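Local coordinates for bacteriocin immunity protein (Pseudomonas aeruginosa, PDB 4UHP), which binds the DNase domain of its cognate bacteriocin, pyocin AP41, and so probably protects the producing cell from the toxin, at residues 8-11 with 12-16; 72-75 with 76-79; 17-20 with 21-24; 36-39 with 40-43. All coordinates share one frame; numbering follows the deposited sequence.

Interaction 1: 8-11 with 12-16; sequences SDYT and ESEFL
Thr11 and Glu14 meet because their torsions turn the two side chains toward each other. In Thr11 a chi1 of 71° sets OG1 between the backbone N and the carbonyl carbon. In Glu14 CG lies beside its own backbone N, and the chain then runs extended back to Thr11. OG1 of Thr11 accepts from N of Glu14 at 3.2 Å. In return, N of Thr11 donates to OE1 of Glu14, also at 3.2 Å, in an almost straight bond of 175°. The donor stands above the carboxylate plane. These reciprocal bonds make a capping box, with Thr11 as the N-cap of helix 12-19. They give partners to the N-H of the N-cap residue and to that of Glu14 in the first turn. The first helical backbone bond runs from N of Phe15 to O of Thr11 (3.0 Å). Beside the cap, Tyr10 and Phe15 form a T-shaped pair. CD1 of Phe15 stands over one face of the Tyr10 ring, 4.0 Å from CD2 of Tyr10 and offset toward the rim. The ring planes are 69° apart. CB of Glu14 lies at the edge of the same tyrosine ring. The phenol OH of Tyr10 is hydrogen-bonded to NE2 of His44, which ties the capping loop to helix 31-49.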
loop_
_atom_site.group_PDB
_atom_site.type_symbol
_atom_site.label_atom_id
_atom_site.label_comp_id
_atom_site.label_asym_id
_atom_site.label_seq_id
_atom_site.Cartn_x
_atom_site.Cartn_y
_atom_site.Cartn_z
ATOM N N SER D 8 2.510 21.383 15.146
ATOM C CA SER D 8 2.669 22.822 15.327
ATOM C C SER D 8 4.099 23.272 15.040
ATOM O O SER D 8 4.363 24.467 14.908
ATOM C CB SER D 8 2.262 23.230 16.746
ATOM O OG SER D 8 2.983 22.493 17.717
ATOM N N ASP D 9 5.020 22.314 14.947
ATOM C CA ASP D 9 6.395 22.616 14.560
ATOM C C ASP D 9 6.490 22.798 13.046
ATOM O O ASP D 9 7.499 23.277 12.530
ATOM C CB ASP D 9 7.351 21.509 15.018
ATOM C CG ASP D 9 7.410 21.366 16.532
ATOM O OD1 ASP D 9 7.325 22.391 17.242
ATOM O OD2 ASP D 9 7.545 20.221 17.011
ATOM N N TYR D 10 5.431 22.406 12.342
ATOM C CA TYR D 10 5.369 22.528 10.889
ATOM C C TYR D 10 4.589 23.757 10.439
ATOM O O TYR D 10 3.539 24.073 10.996
ATOM C CB TYR D 10 4.714 21.289 10.268
ATOM C CG TYR D 10 5.564 20.040 10.238
ATOM C CD1 TYR D 10 6.562 19.880 9.286
ATOM C CD2 TYR D 10 5.346 19.007 11.138
ATOM C CE1 TYR D 10 7.333 18.734 9.245
ATOM C CE2 TYR D 10 6.111 17.857 11.105
ATOM C CZ TYR D 10 7.103 17.726 10.156
ATOM O OH TYR D 10 7.870 16.584 10.118
ATOM N N THR D 11 5.091 24.438 9.415
ATOM C CA THR D 11 4.257 25.373 8.676
ATOM C C THR D 11 3.469 24.541 7.677
ATOM O O THR D 11 3.837 23.396 7.404
ATOM C CB THR D 11 5.073 26.455 7.952
ATOM O OG1 THR D 11 5.774 25.873 6.846
ATOM C CG2 THR D 11 6.067 27.104 8.908
ATOM N N GLU D 12 2.385 25.095 7.145
ATOM C CA GLU D 12 1.551 24.351 6.207
ATOM C C GLU D 12 2.339 23.972 4.952
ATOM O O GLU D 12 2.188 22.870 4.422
ATOM C CB GLU D 12 0.308 25.161 5.834
ATOM C CG GLU D 12 -0.648 24.434 4.902
ATOM C CD GLU D 12 -1.959 25.168 4.722
ATOM O OE1 GLU D 12 -2.246 26.078 5.528
ATOM O OE2 GLU D 12 -2.704 24.837 3.775
ATOM N N SER D 13 3.193 24.882 4.493
ATOM C CA SER D 13 4.020 24.627 3.319
ATOM C C SER D 13 5.043 23.518 3.571
ATOM O O SER D 13 5.301 22.693 2.693
ATOM C CB SER D 13 4.735 25.906 2.880
ATOM O OG SER D 13 5.549 25.661 1.748
ATOM N N GLU D 14 5.618 23.499 4.770
ATOM C CA GLU D 14 6.607 22.483 5.129
ATOM C C GLU D 14 5.986 21.095 5.222
ATOM O O GLU D 14 6.606 20.099 4.849
ATOM C CB GLU D 14 7.281 22.829 6.455
ATOM C CG GLU D 14 8.301 23.944 6.369
ATOM C CD GLU D 14 8.816 24.353 7.733
ATOM O OE1 GLU D 14 8.189 23.965 8.744
ATOM O OE2 GLU D 14 9.843 25.062 7.794
ATOM N N PHE D 15 4.763 21.036 5.736
ATOM C CA PHE D 15 4.062 19.770 5.889
ATOM C C PHE D 15 3.593 19.260 4.531
ATOM O O PHE D 15 3.634 18.058 4.260
ATOM C CB PHE D 15 2.880 19.929 6.844
ATOM C CG PHE D 15 2.266 18.628 7.272
ATOM C CD1 PHE D 15 2.904 17.818 8.197
ATOM C CD2 PHE D 15 1.043 18.223 6.764
ATOM C CE1 PHE D 15 2.338 16.624 8.601
ATOM C CE2 PHE D 15 0.472 17.031 7.162
ATOM C CZ PHE D 15 1.119 16.231 8.083
ATOM N N LEU D 16 3.158 20.186 3.681
ATOM C CA LEU D 16 2.772 19.868 2.310
ATOM C C LEU D 16 3.933 19.220 1.563
ATOM O O LEU D 16 3.736 18.329 0.739
ATOM C CB LEU D 16 2.312 21.131 1.578
ATOM C CG LEU D 16 1.914 20.972 0.109
ATOM C CD1 LEU D 16 0.686 20.082 -0.023
ATOM C CD2 LEU D 16 1.671 22.329 -0.535
#

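Interaction 2: 72-75 with 76-79; sequences VKEV and KEWR
Lys73 and Glu77 form a salt bridge one helical turn apart. NZ of Lys73 lies 3.0 Å from OE2 of Glu77, above the plane of the carboxylate. The lysine runs out extended and bends only at its last torsion, chi4 62°, which turns NZ back to the acid. CE of Lys73 also comes within 3.2 Å of OE2 of Glu77, so the end of the chain lies close against the carboxylate oxygen. The other oxygen of Glu77, OE1, accepts from a water at 2.5 Å. The same water donates to OE1 of Glu74. OE1 of Glu74 and OE1 of Glu77 are 4.4 Å apart, and the shared water probably eases their repulsion. Glu74 reaches the water because its chain bends at chi2 (57°). Its OE2 is hydrogen-bonded to NE2 of His51. On another side of the helix, the valine branch of Val75 runs alongside the arginine stem, with CG1 of Val75 4.0 Å from CD of Arg79. NE of Arg79 donates to O of Pro85. Behind these side chains, four successive i to i+4 backbone bonds hold the alpha-helix, from Lys76 N to Val72 O (2.8 Å) through to Arg79 N to Val75 O (3.0 Å). They fix the one-turn spacing that the side-chain pairs use. The segments form the middle of helix 68-81. Val72 packs on Glu12, Leu16 and Ile19 of helix 12-19, while Val75 packs on Phe45 and Thr49 of helix 31-49.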
loop_
_atom_site.group_PDB
_atom_site.type_symbol
_atom_site.label_atom_id
_atom_site.label_comp_id
_atom_site.label_asym_id
_atom_site.label_seq_id
_atom_site.Cartn_x
_atom_site.Cartn_y
_atom_site.Cartn_z
ATOM N N VAL D 72 -3.624 17.878 3.223
ATOM C CA VAL D 72 -3.278 18.911 4.191
ATOM C C VAL D 72 -4.536 19.595 4.722
ATOM O O VAL D 72 -4.663 19.834 5.924
ATOM C CB VAL D 72 -2.331 19.964 3.579
ATOM C CG1 VAL D 72 -2.165 21.152 4.517
ATOM C CG2 VAL D 72 -0.981 19.339 3.262
ATOM N N LYS D 73 -5.472 19.888 3.823
ATOM C CA LYS D 73 -6.712 20.558 4.204
ATOM C C LYS D 73 -7.578 19.678 5.112
ATOM O O LYS D 73 -8.205 20.173 6.048
ATOM C CB LYS D 73 -7.493 20.976 2.957
ATOM C CG LYS D 73 -8.773 21.734 3.255
ATOM C CD LYS D 73 -9.438 22.188 1.973
ATOM C CE LYS D 73 -10.830 22.751 2.214
ATOM N NZ LYS D 73 -10.808 23.966 3.075
ATOM N N GLU D 74 -7.601 18.376 4.844
ATOM C CA GLU D 74 -8.325 17.448 5.706
ATOM C C GLU D 74 -7.713 17.419 7.102
ATOM O O GLU D 74 -8.433 17.419 8.101
ATOM C CB GLU D 74 -8.341 16.038 5.109
ATOM C CG GLU D 74 -8.829 14.958 6.073
ATOM C CD GLU D 74 -10.226 15.224 6.617
ATOM O OE1 GLU D 74 -11.043 15.842 5.900
ATOM O OE2 GLU D 74 -10.505 14.807 7.763
ATOM N N VAL D 75 -6.384 17.405 7.165
ATOM C CA VAL D 75 -5.687 17.439 8.445
ATOM C C VAL D 75 -6.004 18.735 9.189
ATOM O O VAL D 75 -6.394 18.711 10.360
ATOM C CB VAL D 75 -4.158 17.301 8.266
ATOM C CG1 VAL D 75 -3.428 17.667 9.553
ATOM C CG2 VAL D 75 -3.796 15.882 7.831
ATOM N N LYS D 76 -5.852 19.859 8.498
ATOM C CA LYS D 76 -6.106 21.171 9.085
ATOM C C LYS D 76 -7.532 21.273 9.624
ATOM O O LYS D 76 -7.744 21.682 10.769
ATOM C CB LYS D 76 -5.843 22.271 8.054
ATOM C CG LYS D 76 -5.983 23.683 8.588
ATOM C CD LYS D 76 -5.404 24.700 7.618
ATOM C CE LYS D 76 -6.123 24.663 6.282
ATOM N NZ LYS D 76 -5.563 25.664 5.331
ATOM N N GLU D 77 -8.502 20.874 8.804
ATOM C CA GLU D 77 -9.910 20.929 9.183
ATOM C C GLU D 77 -10.244 20.023 10.365
ATOM O O GLU D 77 -10.972 20.425 11.271
ATOM C CB GLU D 77 -10.801 20.567 7.990
ATOM C CG GLU D 77 -10.923 21.674 6.949
ATOM C CD GLU D 77 -11.859 21.311 5.807
ATOM O OE1 GLU D 77 -12.231 20.124 5.682
ATOM O OE2 GLU D 77 -12.234 22.222 5.036
ATOM N N TRP D 78 -9.719 18.800 10.362
ATOM C CA TRP D 78 -10.036 17.871 11.435
ATOM C C TRP D 78 -9.454 18.337 12.766
ATOM O O TRP D 78 -10.111 18.252 13.801
ATOM C CB TRP D 78 -9.534 16.458 11.124
ATOM C CG TRP D 78 -9.783 15.542 12.278
ATOM C CD1 TRP D 78 -10.940 14.879 12.559
ATOM C CD2 TRP D 78 -8.870 15.223 13.334
ATOM N NE1 TRP D 78 -10.799 14.154 13.715
ATOM C CE2 TRP D 78 -9.538 14.352 14.213
ATOM C CE3 TRP D 78 -7.550 15.586 13.617
ATOM C CZ2 TRP D 78 -8.931 13.837 15.357
ATOM C CZ3 TRP D 78 -6.948 15.073 14.750
ATOM C CH2 TRP D 78 -7.639 14.209 15.607
ATOM N N ARG D 79 -8.221 18.829 12.738
ATOM C CA ARG D 79 -7.573 19.269 13.965
ATOM C C ARG D 79 -8.236 20.521 14.526
ATOM O O ARG D 79 -8.334 20.682 15.741
ATOM C CB ARG D 79 -6.083 19.505 13.727
ATOM C CG ARG D 79 -5.314 18.214 13.496
ATOM C CD ARG D 79 -3.824 18.440 13.497
ATOM N NE ARG D 79 -3.352 19.020 14.749
ATOM C CZ ARG D 79 -2.887 18.314 15.775
ATOM N NH1 ARG D 79 -2.829 16.989 15.709
ATOM N NH2 ARG D 79 -2.477 18.938 16.870
HETATM O O HOH W 1 -12.865 17.794 6.309
#

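Interaction 3: 17-20 with 21-24; sequences EIIE and EFFK
Ile19 and Phe22 meet near the C-terminal end of helix 12-19, in a turn with i to i+3 backbone bonds. N of Glu21 donates to O of Ile18 at 3.1 Å, and N of Phe22 donates to O of Ile19 at 2.9 Å. N of Phe23 follows with O of Glu20. The packed side holds the aromatic rings. In Phe22, CG is anti to the carbonyl carbon (chi1 -67°), which brings the ring back along the turn. O of Ile19 lies at the edge of this ring, 3.3 Å from CD2 of Phe22. CD1 of Phe23 is 3.5 Å from O of Ile19, with the oxygen in the plane of the Phe23 ring. Phe22 faces helix 31-49, and Phe23 packs on Pro68 and Ile71 of helix 68-81. Both phenylalanines also pack on the chain of another protein, to which O of Phe22 is hydrogen-bonded. The looser side carries Glu20 and Lys24, whose chains run out next to each other. NZ of Lys24 is 3.8 Å from OE1 of Glu20, a long salt bridge; the same oxygen has a second partner in Lys26. Glu21, by contrast, is buried. Its OE2 is paired with Arg37, modelled too close for the exact geometry to be trusted. OE1 of Glu21 accepts from a water at 2.8 Å. That water also donates to O of Glu17 at 3.0 Å.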
loop_
_atom_site.group_PDB
_atom_site.type_symbol
_atom_site.label_atom_id
_atom_site.label_comp_id
_atom_site.label_asym_id
_atom_site.label_seq_id
_atom_site.Cartn_x
_atom_site.Cartn_y
_atom_site.Cartn_z
ATOM N N GLU D 17 5.143 19.680 1.869
ATOM C CA GLU D 17 6.367 19.143 1.284
ATOM C C GLU D 17 6.510 17.646 1.542
ATOM O O GLU D 17 6.920 16.890 0.658
ATOM C CB GLU D 17 7.578 19.899 1.839
ATOM C CG GLU D 17 8.924 19.349 1.414
ATOM C CD GLU D 17 10.067 20.283 1.757
ATOM O OE1 GLU D 17 9.827 21.281 2.469
ATOM O OE2 GLU D 17 11.203 20.024 1.305
ATOM N N ILE D 18 6.167 17.223 2.755
ATOM C CA ILE D 18 6.210 15.812 3.122
ATOM C C ILE D 18 5.120 15.022 2.404
ATOM O O ILE D 18 5.364 13.918 1.906
ATOM C CB ILE D 18 6.052 15.619 4.644
ATOM C CG1 ILE D 18 7.210 16.277 5.393
ATOM C CG2 ILE D 18 5.965 14.145 4.997
ATOM C CD1 ILE D 18 7.128 16.108 6.892
ATOM N N ILE D 19 3.919 15.592 2.352
ATOM C CA ILE D 19 2.780 14.919 1.739
ATOM C C ILE D 19 3.002 14.678 0.244
ATOM O O ILE D 19 2.608 13.641 -0.293
ATOM C CB ILE D 19 1.482 15.721 1.942
ATOM C CG1 ILE D 19 1.255 15.987 3.431
ATOM C CG2 ILE D 19 0.297 14.972 1.364
ATOM C CD1 ILE D 19 1.231 14.724 4.272
ATOM N N GLU D 20 3.656 15.626 -0.418
ATOM C CA GLU D 20 3.937 15.510 -1.845
ATOM C C GLU D 20 4.786 14.277 -2.155
ATOM O O GLU D 20 4.755 13.752 -3.267
ATOM C CB GLU D 20 4.636 16.773 -2.353
ATOM C CG GLU D 20 3.721 17.982 -2.458
ATOM C CD GLU D 20 4.471 19.265 -2.758
ATOM O OE1 GLU D 20 5.705 19.297 -2.563
ATOM O OE2 GLU D 20 3.823 20.246 -3.179
ATOM N N GLU D 21 5.534 13.814 -1.160
ATOM C CA GLU D 21 6.419 12.670 -1.336
ATOM C C GLU D 21 5.618 11.372 -1.482
ATOM O O GLU D 21 6.150 10.347 -1.908
ATOM C CB GLU D 21 7.403 12.582 -0.164
ATOM C CG GLU D 21 8.650 11.760 -0.446
ATOM C CD GLU D 21 9.845 12.187 0.394
ATOM O OE1 GLU D 21 9.805 13.290 0.982
ATOM O OE2 GLU D 21 10.825 11.417 0.468
ATOM N N PHE D 22 4.333 11.425 -1.142
ATOM C CA PHE D 22 3.443 10.282 -1.327
ATOM C C PHE D 22 2.874 10.227 -2.745
ATOM O O PHE D 22 2.018 9.395 -3.045
ATOM C CB PHE D 22 2.302 10.323 -0.308
ATOM C CG PHE D 22 2.750 10.117 1.109
ATOM C CD1 PHE D 22 2.863 8.843 1.636
ATOM C CD2 PHE D 22 3.069 11.198 1.911
ATOM C CE1 PHE D 22 3.280 8.650 2.937
ATOM C CE2 PHE D 22 3.487 11.012 3.213
ATOM C CZ PHE D 22 3.594 9.736 3.727
ATOM N N PHE D 23 3.357 11.110 -3.613
ATOM C CA PHE D 23 2.868 11.182 -4.986
ATOM C C PHE D 23 4.013 11.222 -5.993
ATOM O O PHE D 23 3.818 10.945 -7.172
ATOM C CB PHE D 23 1.974 12.412 -5.171
ATOM C CG PHE D 23 0.704 12.365 -4.369
ATOM C CD1 PHE D 23 0.685 12.786 -3.049
ATOM C CD2 PHE D 23 -0.473 11.908 -4.937
ATOM C CE1 PHE D 23 -0.483 12.744 -2.307
ATOM C CE2 PHE D 23 -1.645 11.866 -4.203
ATOM C CZ PHE D 23 -1.650 12.283 -2.884
ATOM N N LYS D 24 5.201 11.581 -5.519
ATOM C CA LYS D 24 6.382 11.689 -6.369
ATOM C C LYS D 24 7.603 11.130 -5.654
ATOM O O LYS D 24 7.599 10.970 -4.432
ATOM C CB LYS D 24 6.637 13.145 -6.771
ATOM C CG LYS D 24 7.557 13.899 -5.818
ATOM C CD LYS D 24 7.787 15.328 -6.283
ATOM C CE LYS D 24 6.948 16.313 -5.483
ATOM N NZ LYS D 24 7.483 17.701 -5.558
HETATM O O HOH W 2 9.708 16.032 1.293
#

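Interaction 4: 36-39 with 40-43; sequences KRMD and KLVK
Met38 and Leu41 cross at a slant, with the sulphur end of the methionine beside one leucine branch. CD1 of Leu41 is 3.9 Å from SD of Met38 and 4.0 Å from CE of Met38. Two bends in the methionine, chi2 -47° and chi3 -61°, fold its end round to this branch. CD1 of Leu41 also lies over one face of the Arg37 guanidinium, 4.2 Å from NE of Arg37. The leucine branch therefore touches a thioether and a charged flat group. Glu21 is the ionic partner of this guanidinium and probably helps to place it. Val42 is turned with CG2 beside its own backbone N, and CG2 of Val42 lies 3.2 Å from O of Met38. Asp39 and Lys43 sit one turn apart, yet their charged ends serve another chain. OD1 of Asp39 pairs with a basic side chain of the partner protein, and NZ of Lys43 with an acidic side chain of that protein. Met38, Asp39 and Val42 also meet its aromatic side chains. The alpha-helix beneath is continuous. Leu41 N donates to Arg37 O (2.9 Å) and Val42 N to Met38 O (2.9 Å). Lys43 N donates to Asp39 O (3.2 Å). Both segments belong to helix 31-49, which sets Met38, Leu41 and Val42 against Phe22 in the loop after helix 12-19.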
loop_
_atom_site.group_PDB
_atom_site.type_symbol
_atom_site.label_atom_id
_atom_site.label_comp_id
_atom_site.label_asym_id
_atom_site.label_seq_id
_atom_site.Cartn_x
_atom_site.Cartn_y
_atom_site.Cartn_z
ATOM N N LYS D 36 11.212 1.893 3.106
ATOM C CA LYS D 36 11.456 2.146 4.522
ATOM C C LYS D 36 11.373 3.637 4.844
ATOM O O LYS D 36 11.035 4.015 5.966
ATOM C CB LYS D 36 12.813 1.580 4.946
ATOM C CG LYS D 36 12.915 0.067 4.807
ATOM C CD LYS D 36 13.533 -0.569 6.041
ATOM C CE LYS D 36 12.803 -1.848 6.430
ATOM N NZ LYS D 36 11.690 -1.587 7.384
ATOM N N ARG D 37 11.674 4.484 3.865
ATOM C CA ARG D 37 11.486 5.919 4.044
ATOM C C ARG D 37 10.001 6.262 4.063
ATOM O O ARG D 37 9.544 7.034 4.906
ATOM C CB ARG D 37 12.191 6.721 2.947
ATOM C CG ARG D 37 11.749 8.180 2.912
ATOM C CD ARG D 37 12.689 9.072 2.122
ATOM N NE ARG D 37 12.233 10.460 2.161
ATOM C CZ ARG D 37 12.524 11.317 3.134
ATOM N NH1 ARG D 37 13.284 10.936 4.152
ATOM N NH2 ARG D 37 12.058 12.556 3.090
ATOM N N MET D 38 9.245 5.687 3.133
ATOM C CA MET D 38 7.811 5.939 3.082
ATOM C C MET D 38 7.124 5.346 4.312
ATOM O O MET D 38 6.168 5.922 4.832
ATOM C CB MET D 38 7.210 5.381 1.791
ATOM C CG MET D 38 7.815 5.973 0.524
ATOM S SD MET D 38 7.945 7.779 0.559
ATOM C CE MET D 38 6.223 8.244 0.720
ATOM N N ASP D 39 7.621 4.201 4.780
ATOM C CA ASP D 39 7.151 3.620 6.035
ATOM C C ASP D 39 7.292 4.634 7.169
ATOM O O ASP D 39 6.362 4.848 7.946
ATOM C CB ASP D 39 7.927 2.343 6.375
ATOM C CG ASP D 39 7.487 1.147 5.543
ATOM O OD1 ASP D 39 6.763 1.342 4.547
ATOM O OD2 ASP D 39 7.875 0.008 5.880
ATOM N N LYS D 40 8.462 5.264 7.242
ATOM C CA LYS D 40 8.742 6.254 8.274
ATOM C C LYS D 40 7.832 7.476 8.156
ATOM O O LYS D 40 7.372 8.014 9.163
ATOM C CB LYS D 40 10.206 6.695 8.208
ATOM C CG LYS D 40 10.582 7.731 9.257
ATOM C CD LYS D 40 11.949 8.339 8.991
ATOM C CE LYS D 40 12.256 9.444 9.989
ATOM N NZ LYS D 40 13.562 10.101 9.710
ATOM N N LEU D 41 7.583 7.911 6.924
ATOM C CA LEU D 41 6.767 9.100 6.687
ATOM C C LEU D 41 5.304 8.857 7.046
ATOM O O LEU D 41 4.644 9.730 7.612
ATOM C CB LEU D 41 6.884 9.551 5.231
ATOM C CG LEU D 41 8.255 10.064 4.781
ATOM C CD1 LEU D 41 8.191 10.562 3.348
ATOM C CD2 LEU D 41 8.755 11.157 5.713
ATOM N N VAL D 42 4.804 7.672 6.712
ATOM C CA VAL D 42 3.434 7.290 7.043
ATOM C C VAL D 42 3.195 7.299 8.547
ATOM O O VAL D 42 2.237 7.898 9.031
ATOM C CB VAL D 42 3.084 5.885 6.509
ATOM C CG1 VAL D 42 1.809 5.367 7.165
ATOM C CG2 VAL D 42 2.943 5.904 4.999
ATOM N N LYS D 43 4.069 6.623 9.285
ATOM C CA LYS D 43 3.883 6.493 10.721
ATOM C C LYS D 43 4.117 7.831 11.407
ATOM O O LYS D 43 3.521 8.114 12.443
ATOM C CB LYS D 43 4.802 5.409 11.288
ATOM C CG LYS D 43 4.547 4.029 10.681
ATOM C CD LYS D 43 3.049 3.789 10.485
ATOM C CE LYS D 43 2.712 2.319 10.297
ATOM N NZ LYS D 43 1.468 1.950 11.029
#

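Interactions 1 and 3 stand at the two ends of helix 12-19. The first is a polar cap near the surface, while the second is a partly buried turn with aromatic rings. Interactions 2 and 4 are regular helix, on opposite sides of the chain's centre and about 20 Å apart between centres. Both are partly buried, with exposed lysines. Interaction 2 has charges bridged along one helix. In interaction 4 the charges of Asp39 and Lys43 go to the other protein. Interactions 3 and 4 touch through Phe22 and the closely modelled Glu21-Arg37 pair, and both reach the partner chain. Val72 of interaction 2 touches interaction 1 at Leu16 and interaction 3 at Ile19, joining the helices through apolar side chains.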